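6-phosphogluconate dehydrogenase, NAD-binding (Geobacter metallireducens, PDB 3PEF) probably reduces succinic semialdehyde to gamma-hydroxybutyrate with NADPH, as a beta-hydroxyacid dehydrogenase that binds NADP+ in a Rossmann-type domain. Local coordinates at residues Val97-Gln103 against Val164-Glu169. The protein carries 2 engineered substitutions. Numbering follows the deposited sequence.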
ATOM      1  N   VAL A  97       8.200 -23.340   0.475  1.00 17.19           N
ATOM      2  CA  VAL A  97       6.818 -23.763   0.366  1.00 15.76           C
ATOM      3  C   VAL A  97       6.117 -23.299   1.635  1.00 23.55           C
ATOM      4  O   VAL A  97       6.783 -22.908   2.596  1.00 22.53           O
ATOM      5  CB  VAL A  97       6.818 -25.288   0.256  1.00 25.78           C
ATOM      6  CG1 VAL A  97       5.645 -25.893   0.921  1.00 41.71           C
ATOM      7  CG2 VAL A  97       7.002 -25.733  -1.227  1.00 22.31           C
ATOM      8  N   ASP A  98       4.789 -23.296   1.642  1.00 18.89           N
ATOM      9  CA  ASP A  98       4.064 -22.866   2.836  1.00 22.72           C
ATOM     10  C   ASP A  98       4.019 -24.006   3.837  1.00 22.58           C
ATOM     11  O   ASP A  98       4.125 -25.173   3.455  1.00 28.38           O
ATOM     12  CB  ASP A  98       2.646 -22.420   2.488  1.00 28.06           C
ATOM     13  CG  ASP A  98       1.844 -23.510   1.797  1.00 32.10           C
ATOM     14  OD1 ASP A  98       2.212 -23.907   0.671  1.00 35.24           O
ATOM     15  OD2 ASP A  98       0.849 -23.972   2.382  1.00 34.04           O
ATOM     16  N   PRO A  99       3.859 -23.674   5.125  1.00 19.84           N
ATOM     17  CA  PRO A  99       3.814 -24.692   6.181  1.00 24.32           C
ATOM     18  C   PRO A  99       2.812 -25.801   5.882  1.00 24.54           C
ATOM     19  O   PRO A  99       3.112 -26.964   6.121  1.00 28.46           O
ATOM     20  CB  PRO A  99       3.334 -23.910   7.414  1.00 25.34           C
ATOM     21  CG  PRO A  99       3.679 -22.502   7.139  1.00 29.95           C
ATOM     22  CD  PRO A  99       3.625 -22.318   5.644  1.00 24.99           C
ATOM     23  N   ALA A 100       1.624 -25.467   5.396  1.00 22.66           N
ATOM     24  CA  ALA A 100       0.626 -26.523   5.249  1.00 22.53           C
ATOM     25  C   ALA A 100       1.026 -27.507   4.146  1.00 27.64           C
ATOM     26  O   ALA A 100       0.734 -28.708   4.220  1.00 19.95           O
ATOM     27  CB  ALA A 100      -0.745 -25.937   4.999  1.00 28.01           C
ATOM     28  N   THR A 101       1.705 -27.009   3.115  1.00 19.21           N
ATOM     29  CA  THR A 101       2.193 -27.911   2.080  1.00 22.43           C
ATOM     30  C   THR A 101       3.222 -28.897   2.624  1.00 25.94           C
ATOM     31  O   THR A 101       3.100 -30.101   2.419  1.00 25.92           O
ATOM     32  CB  THR A 101       2.808 -27.139   0.913  1.00 22.34           C
ATOM     33  OG1 THR A 101       1.774 -26.406   0.258  1.00 24.06           O
ATOM     34  CG2 THR A 101       3.466 -28.089  -0.064  1.00 26.57           C
ATOM     35  N   SER A 102       4.232 -28.399   3.327  1.00 26.33           N
ATOM     36  CA  SER A 102       5.264 -29.299   3.820  1.00 32.61           C
ATOM     37  C   SER A 102       4.697 -30.294   4.843  1.00 29.53           C
ATOM     38  O   SER A 102       5.090 -31.460   4.869  1.00 28.21           O
ATOM     39  CB  SER A 102       6.450 -28.530   4.392  1.00 31.92           C
ATOM     40  OG  SER A 102       6.067 -27.838   5.555  1.00 34.43           O
ATOM     41  N   GLN A 103       3.746 -29.853   5.663  1.00 24.06           N
ATOM     42  CA  GLN A 103       3.132 -30.761   6.632  1.00 27.55           C
ATOM     43  C   GLN A 103       2.337 -31.877   5.934  1.00 31.30           C
ATOM     44  O   GLN A 103       2.399 -33.042   6.330  1.00 29.53           O
ATOM     45  CB  GLN A 103       2.242 -29.984   7.610  1.00 32.44           C
ATOM     46  CG  GLN A 103       3.013 -29.064   8.546  1.00 27.16           C
ATOM     47  CD  GLN A 103       2.106 -28.104   9.306  1.00 39.60           C
ATOM     48  OE1 GLN A 103       1.002 -27.796   8.869  1.00 43.18           O
ATOM     49  NE2 GLN A 103       2.576 -27.632  10.451  1.00 41.37           N
ATOM     50  N   VAL A 164       7.568 -30.028  11.717  1.00 29.18           N
ATOM     51  CA  VAL A 164       7.384 -29.607  10.331  1.00 30.18           C
ATOM     52  C   VAL A 164       6.491 -28.386  10.292  1.00 33.83           C
ATOM     53  O   VAL A 164       5.450 -28.345  10.955  1.00 29.10           O
ATOM     54  CB  VAL A 164       6.756 -30.720   9.469  1.00 30.96           C
ATOM     55  CG1 VAL A 164       6.652 -30.268   7.996  1.00 21.93           C
ATOM     56  CG2 VAL A 164       7.576 -32.003   9.587  1.00 28.75           C
ATOM     57  N   GLY A 165       6.902 -27.383   9.524  1.00 28.36           N
ATOM     58  CA  GLY A 165       6.130 -26.162   9.433  1.00 26.46           C
ATOM     59  C   GLY A 165       6.900 -24.978   9.969  1.00 29.27           C
ATOM     60  O   GLY A 165       6.780 -23.874   9.435  1.00 26.83           O
ATOM     61  N   LYS A 166       7.700 -25.216  11.010  1.00 22.55           N
ATOM     62  CA  LYS A 166       8.513 -24.172  11.635  1.00 26.29           C
ATOM     63  C   LYS A 166       9.609 -23.692  10.683  1.00 27.95           C
ATOM     64  O   LYS A 166       9.910 -22.504  10.618  1.00 23.95           O
ATOM     65  CB  LYS A 166       9.137 -24.671  12.947  1.00 28.20           C
ATOM     66  CG  LYS A 166       8.158 -24.777  14.119  1.00 37.15           C
ATOM     67  CD  LYS A 166       7.957 -23.425  14.789  1.00 44.31           C
ATOM     68  CE  LYS A 166       6.730 -23.392  15.707  1.00 49.67           C
ATOM     69  NZ  LYS A 166       5.520 -22.833  15.009  1.00 48.66           N
ATOM     70  N   GLY A 167      10.202 -24.624   9.944  1.00 23.48           N
ATOM     71  CA  GLY A 167      11.184 -24.267   8.939  1.00 16.16           C
ATOM     72  C   GLY A 167      10.592 -23.416   7.824  1.00 21.43           C
ATOM     73  O   GLY A 167      11.174 -22.391   7.430  1.00 22.89           O
ATOM     74  N   ALA A 168       9.451 -23.851   7.294  1.00 20.59           N
ATOM     75  CA  ALA A 168       8.749 -23.107   6.246  1.00 20.23           C
ATOM     76  C   ALA A 168       8.398 -21.711   6.723  1.00 20.16           C
ATOM     77  O   ALA A 168       8.597 -20.739   5.999  1.00 18.68           O
ATOM     78  CB  ALA A 168       7.479 -23.849   5.788  1.00 24.05           C
ATOM     79  N   GLU A 169       7.878 -21.615   7.946  1.00 19.56           N
ATOM     80  CA  GLU A 169       7.506 -20.327   8.519  1.00 19.39           C
ATOM     81  C   GLU A 169       8.710 -19.404   8.668  1.00 22.51           C
ATOM     82  O   GLU A 169       8.636 -18.219   8.357  1.00 27.69           O
ATOM     83  CB  GLU A 169       6.784 -20.531   9.861  1.00 18.93           C
ATOM     84  CG  GLU A 169       5.392 -21.078   9.656  1.00 26.40           C
ATOM     85  CD  GLU A 169       4.766 -21.634  10.916  1.00 38.16           C
ATOM     86  OE1 GLU A 169       5.525 -22.015  11.826  1.00 36.83           O
ATOM     87  OE2 GLU A 169       3.516 -21.705  10.981  1.00 41.27           O
TER
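The backbones of Pro-99 and Gly-165 approach to 4.3 Å between their CA atoms, where two helices begin: 99-111 of the Rossmann-type NAD(P)-binding domain, and the long helix 166-194 that leads into the helical domain of beta-hydroxyacid dehydrogenases. The contact illustrates how two helix starts can pack through small residues and share one acidic group. Gly-165, at the N-cap position, has phi 117°, and a CB there would run into Gln-103 NE2 and the carbonyl O of Val-164. The Pro-99 ring packs beside it, its CB near Gly-165 O and its CD against Ala-168 CB. That methyl also reaches Val-97 O, at 3.4 Å, bringing the first turn of 166-194 against the loop that follows the NADP+-binding Thr-96. The Glu-169 side chain lies roughly perpendicular to that of the proline, with its CG 3.4 Å from Pro-99 CG, and its extended chain carries OE2 on to a salt bridge with Arg-250, while OE1 pairs with Lys-166 NZ in a salt bridge whose hydrogen bond is weak. Replacing Glu-169 with alanine removes the carboxylate, which would probably leave Arg-250 and Lys-166 without this mate and bare one side of the Pro-99 ring. Ser-102 OG lies 3.5 Å from Val-164 CG1 and is hydrogen-bonded to Glu-118 of strand 115-122, whose carboxylate also accepts from the backbone N of Gly-165 and Ala-168; one acidic side chain thus ties both helix starts to the sheet. At the more open margin, Gln-103 and Val-164 run antiparallel alongside one another. With CG anti to its carbonyl carbon, Gln-103 extends back toward Gly-165, and its NE2 donates to Val-164 O at 3.0 Å, nearly straight at 166°, the oxygen lying close to the plane of the amide.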